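Local coordinates for VMB-1 (Vibrio alginolyticus, PDB 6JV4), which probably hydrolyses beta-lactam antibiotics as a two-zinc, subclass B1 metallo-beta-lactamase, opening the lactam ring to a substituted beta-amino acid, at residues I181-I192 against L214-A225. Sequence-based numbering, arbitrary orientation.
Sequences ISEWPNSMQKVI and LKHTQALALSAA
Gln218 reaches across to helix 184-192 and spends both N-H bonds of its amide there. NE2 donates to Pro185 O at 3.0 Å and to Gln189 OE1 at 2.9 Å, both nearly straight and close to the Gln218 amide plane. The chain is extended (chi2 177°), which carries the amide into the hole formed by Pro185, Met188, Gln189 and Ile192. Pro185 O also takes the helical bond from Gln189 N, on the opposite face of its carbonyl. One water joins Gln189 OE1 to Gln218 OE1. A second links Ile181 O to Ala221 O.

Apolar packing continues from this amide along the interface. Pro185 CG lies 3.6 Å from Leu222 CD2, and Ala221 CB rests against both Pro185 CG and Trp184 CB. In Met188 the bend at chi2 brings SD to Leu214 CD2, 3.8 Å away; the bend at chi3 turns CE to Thr217 CG2, at 3.6 Å. Ile192 CG1 packs on Leu214 CB, and its CG2 on the aliphatic CE of Lys215.

The two helices run antiparallel at 165°, their axes 8.7 Å apart. Val191 and Leu214 rest on Leu159 of strand 158-162, so the pair belongs to a helical layer of the alpha-beta/beta-alpha metallo-beta-lactamase fold. Trp184 NE1 bonds to Phe164 O; its side chain touches the zinc ligand His144 and lies about 8 Å from a zinc ion. The amide's two bonds hold its orientation and add a polar tie to a mainly apolar helix pair.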
loop_
_atom_site.group_PDB
_atom_site.type_symbol
_atom_site.label_atom_id
_atom_site.label_comp_id
_atom_site.label_asym_id
_atom_site.label_seq_id
_atom_site.Cartn_x
_atom_site.Cartn_y
_atom_site.Cartn_z
ATOM N N ILE A 181 0.650 5.865 17.723
ATOM C CA ILE A 181 -0.654 5.311 18.178
ATOM C C ILE A 181 -1.614 6.456 18.532
ATOM O O ILE A 181 -2.840 6.292 18.246
ATOM C CB ILE A 181 -0.470 4.268 19.291
ATOM C CG1 ILE A 181 0.193 3.023 18.702
ATOM C CG2 ILE A 181 -1.799 3.921 19.932
ATOM C CD1 ILE A 181 0.723 2.037 19.736
ATOM N N SER A 182 -1.113 7.544 19.165
ATOM C CA SER A 182 -1.941 8.710 19.561
ATOM C C SER A 182 -2.574 9.367 18.353
ATOM O O SER A 182 -3.710 9.780 18.469
ATOM C CB SER A 182 -1.132 9.742 20.338
ATOM O OG SER A 182 -0.857 9.141 21.588
ATOM N N GLU A 183 -1.855 9.473 17.241
ATOM C CA GLU A 183 -2.337 10.213 16.052
ATOM C C GLU A 183 -3.236 9.299 15.220
ATOM O O GLU A 183 -4.127 9.834 14.516
ATOM C CB GLU A 183 -1.182 10.767 15.215
ATOM C CG GLU A 183 -1.608 11.807 14.202
ATOM C CD GLU A 183 -2.194 13.108 14.770
ATOM O OE1 GLU A 183 -2.073 13.342 16.009
ATOM O OE2 GLU A 183 -2.915 13.789 14.015
ATOM N N TRP A 184 -3.031 7.985 15.257
ATOM C CA TRP A 184 -3.665 7.077 14.278
ATOM C C TRP A 184 -5.185 7.270 14.202
ATOM O O TRP A 184 -5.759 7.303 13.125
ATOM C CB TRP A 184 -3.298 5.641 14.600
ATOM C CG TRP A 184 -3.357 4.645 13.478
ATOM C CD1 TRP A 184 -4.146 4.645 12.342
ATOM C CD2 TRP A 184 -2.631 3.417 13.445
ATOM N NE1 TRP A 184 -3.953 3.504 11.621
ATOM C CE2 TRP A 184 -3.019 2.734 12.268
ATOM C CE3 TRP A 184 -1.666 2.838 14.288
ATOM C CZ2 TRP A 184 -2.516 1.492 11.919
ATOM C CZ3 TRP A 184 -1.101 1.660 13.881
ATOM C CH2 TRP A 184 -1.535 0.986 12.751
ATOM N N PRO A 185 -5.930 7.367 15.317
ATOM C CA PRO A 185 -7.383 7.514 15.188
ATOM C C PRO A 185 -7.808 8.813 14.506
ATOM O O PRO A 185 -8.808 8.817 13.795
ATOM C CB PRO A 185 -7.856 7.466 16.634
ATOM C CG PRO A 185 -6.730 6.830 17.414
ATOM C CD PRO A 185 -5.464 7.226 16.703
ATOM N N ASN A 186 -7.093 9.910 14.739
ATOM C CA ASN A 186 -7.389 11.203 14.083
ATOM C C ASN A 186 -7.082 11.073 12.581
ATOM O O ASN A 186 -7.876 11.483 11.733
ATOM C CB ASN A 186 -6.585 12.359 14.681
ATOM C CG ASN A 186 -7.024 13.702 14.135
ATOM O OD1 ASN A 186 -8.212 14.039 14.168
ATOM N ND2 ASN A 186 -6.093 14.473 13.600
ATOM N N SER A 187 -5.936 10.522 12.239
ATOM C CA SER A 187 -5.603 10.295 10.811
ATOM C C SER A 187 -6.680 9.433 10.164
ATOM O O SER A 187 -7.075 9.694 9.037
ATOM C CB SER A 187 -4.258 9.630 10.732
ATOM O OG SER A 187 -3.282 10.486 11.331
ATOM N N MET A 188 -7.105 8.383 10.859
ATOM C CA MET A 188 -8.157 7.478 10.331
ATOM C C MET A 188 -9.485 8.236 10.112
ATOM O O MET A 188 -10.183 7.935 9.094
ATOM C CB MET A 188 -8.373 6.269 11.235
ATOM C CG MET A 188 -9.266 5.204 10.563
ATOM S SD MET A 188 -8.587 4.573 8.983
ATOM C CE MET A 188 -7.157 3.708 9.581
ATOM N N GLN A 189 -9.844 9.132 11.027
ATOM C CA GLN A 189 -11.088 9.913 10.860
ATOM C C GLN A 189 -11.015 10.723 9.574
ATOM O O GLN A 189 -12.053 10.871 8.900
ATOM C CB GLN A 189 -11.401 10.789 12.061
ATOM C CG GLN A 189 -12.830 11.305 12.002
ATOM C CD GLN A 189 -13.838 10.195 12.140
ATOM O OE1 GLN A 189 -13.694 9.306 12.985
ATOM N NE2 GLN A 189 -14.911 10.272 11.366
ATOM N N LYS A 190 -9.829 11.269 9.209
ATOM C CA LYS A 190 -9.703 12.017 7.932
ATOM C C LYS A 190 -10.052 11.110 6.762
ATOM O O LYS A 190 -10.754 11.543 5.828
ATOM C CB LYS A 190 -8.299 12.617 7.820
ATOM C CG LYS A 190 -8.046 13.671 8.886
ATOM C CD LYS A 190 -6.707 14.314 8.730
ATOM C CE LYS A 190 -6.452 15.301 9.841
ATOM N NZ LYS A 190 -4.988 15.481 9.966
ATOM N N VAL A 191 -9.579 9.860 6.795
ATOM C CA VAL A 191 -9.847 8.885 5.711
ATOM C C VAL A 191 -11.336 8.545 5.712
ATOM O O VAL A 191 -11.911 8.475 4.653
ATOM C CB VAL A 191 -8.935 7.660 5.850
ATOM C CG1 VAL A 191 -9.280 6.593 4.828
ATOM C CG2 VAL A 191 -7.495 8.093 5.724
ATOM N N ILE A 192 -11.883 8.243 6.872
ATOM C CA ILE A 192 -13.335 7.936 6.998
ATOM C C ILE A 192 -14.146 9.085 6.386
ATOM O O ILE A 192 -15.113 8.834 5.688
ATOM C CB ILE A 192 -13.677 7.686 8.456
ATOM C CG1 ILE A 192 -13.102 6.354 8.925
ATOM C CG2 ILE A 192 -15.177 7.749 8.682
ATOM C CD1 ILE A 192 -13.103 6.177 10.420
ATOM N N LEU A 214 -11.912 0.514 8.308
ATOM C CA LEU A 214 -11.415 1.810 8.787
ATOM C C LEU A 214 -11.838 2.014 10.246
ATOM O O LEU A 214 -11.056 2.485 11.055
ATOM C CB LEU A 214 -11.972 2.930 7.918
ATOM C CG LEU A 214 -11.694 2.875 6.422
ATOM C CD1 LEU A 214 -12.308 4.096 5.784
ATOM C CD2 LEU A 214 -10.216 2.728 6.108
ATOM N N LYS A 215 -13.120 1.753 10.519
ATOM C CA LYS A 215 -13.702 1.936 11.876
ATOM C C LYS A 215 -13.038 0.955 12.845
ATOM O O LYS A 215 -12.775 1.346 13.999
ATOM C CB LYS A 215 -15.220 1.730 11.838
ATOM C CG LYS A 215 -16.016 2.869 11.215
ATOM C CD LYS A 215 -15.654 3.132 9.769
ATOM C CE LYS A 215 -16.448 4.268 9.157
ATOM N NZ LYS A 215 -17.858 3.884 8.913
ATOM N N HIS A 216 -12.783 -0.270 12.379
ATOM C CA HIS A 216 -12.143 -1.304 13.223
ATOM C C HIS A 216 -10.745 -0.826 13.612
ATOM O O HIS A 216 -10.368 -0.940 14.770
ATOM C CB HIS A 216 -12.135 -2.650 12.487
ATOM C CG HIS A 216 -11.514 -3.728 13.305
ATOM N ND1 HIS A 216 -12.000 -4.084 14.585
ATOM C CD2 HIS A 216 -10.359 -4.401 13.135
ATOM C CE1 HIS A 216 -11.218 -5.049 15.077
ATOM N NE2 HIS A 216 -10.198 -5.229 14.208
ATOM N N THR A 217 -9.963 -0.407 12.629
ATOM C CA THR A 217 -8.583 0.062 12.854
ATOM C C THR A 217 -8.578 1.261 13.813
ATOM O O THR A 217 -7.736 1.304 14.749
ATOM C CB THR A 217 -7.891 0.423 11.537
ATOM O OG1 THR A 217 -7.848 -0.797 10.798
ATOM C CG2 THR A 217 -6.501 0.965 11.778
ATOM N N GLN A 218 -9.509 2.197 13.669
ATOM C CA GLN A 218 -9.598 3.369 14.565
ATOM C C GLN A 218 -9.812 2.867 16.000
ATOM O O GLN A 218 -9.118 3.318 16.905
ATOM C CB GLN A 218 -10.728 4.280 14.085
ATOM C CG GLN A 218 -10.855 5.555 14.890
ATOM C CD GLN A 218 -11.942 6.413 14.299
ATOM O OE1 GLN A 218 -13.110 5.978 14.250
ATOM N NE2 GLN A 218 -11.552 7.568 13.798
ATOM N N ALA A 219 -10.697 1.878 16.172
ATOM C CA ALA A 219 -11.008 1.323 17.515
ATOM C C ALA A 219 -9.797 0.576 18.067
ATOM O O ALA A 219 -9.483 0.707 19.302
ATOM C CB ALA A 219 -12.244 0.457 17.492
ATOM N N LEU A 220 -9.066 -0.159 17.230
ATOM C CA LEU A 220 -7.833 -0.854 17.692
ATOM C C LEU A 220 -6.832 0.185 18.191
ATOM O O LEU A 220 -6.159 -0.099 19.242
ATOM C CB LEU A 220 -7.181 -1.653 16.573
ATOM C CG LEU A 220 -7.908 -2.928 16.149
ATOM C CD1 LEU A 220 -7.196 -3.569 14.996
ATOM C CD2 LEU A 220 -8.023 -3.897 17.273
ATOM N N ALA A 221 -6.687 1.303 17.488
ATOM C CA ALA A 221 -5.692 2.318 17.885
ATOM C C ALA A 221 -6.156 2.980 19.190
ATOM O O ALA A 221 -5.323 3.245 20.092
ATOM C CB ALA A 221 -5.424 3.308 16.792
ATOM N N LEU A 222 -7.449 3.266 19.314
ATOM C CA LEU A 222 -7.946 3.882 20.554
ATOM C C LEU A 222 -7.744 2.908 21.723
ATOM O O LEU A 222 -7.328 3.391 22.828
ATOM C CB LEU A 222 -9.395 4.281 20.353
ATOM C CG LEU A 222 -9.625 5.482 19.460
ATOM C CD1 LEU A 222 -11.094 5.546 19.079
ATOM C CD2 LEU A 222 -9.138 6.831 20.041
ATOM N N SER A 223 -7.960 1.607 21.530
ATOM C CA SER A 223 -7.777 0.613 22.613
ATOM C C SER A 223 -6.306 0.506 22.997
ATOM O O SER A 223 -6.015 0.361 24.202
ATOM C CB SER A 223 -8.349 -0.702 22.245
ATOM O OG SER A 223 -9.736 -0.495 22.073
ATOM N N ALA A 224 -5.401 0.612 22.027
ATOM C CA ALA A 224 -3.934 0.538 22.268
ATOM C C ALA A 224 -3.488 1.730 23.117
ATOM O O ALA A 224 -2.626 1.523 24.007
ATOM C CB ALA A 224 -3.168 0.520 20.972
ATOM N N ALA A 225 -4.016 2.933 22.871
ATOM C CA ALA A 225 -3.741 4.122 23.715
ATOM C C ALA A 225 -4.285 3.852 25.136
ATOM O O ALA A 225 -3.525 4.054 26.087
ATOM C CB ALA A 225 -4.322 5.366 23.099
HETATM O O HOH W 1 -4.837 6.103 19.956
HETATM O O HOH W 2 -15.719 7.470 13.655
#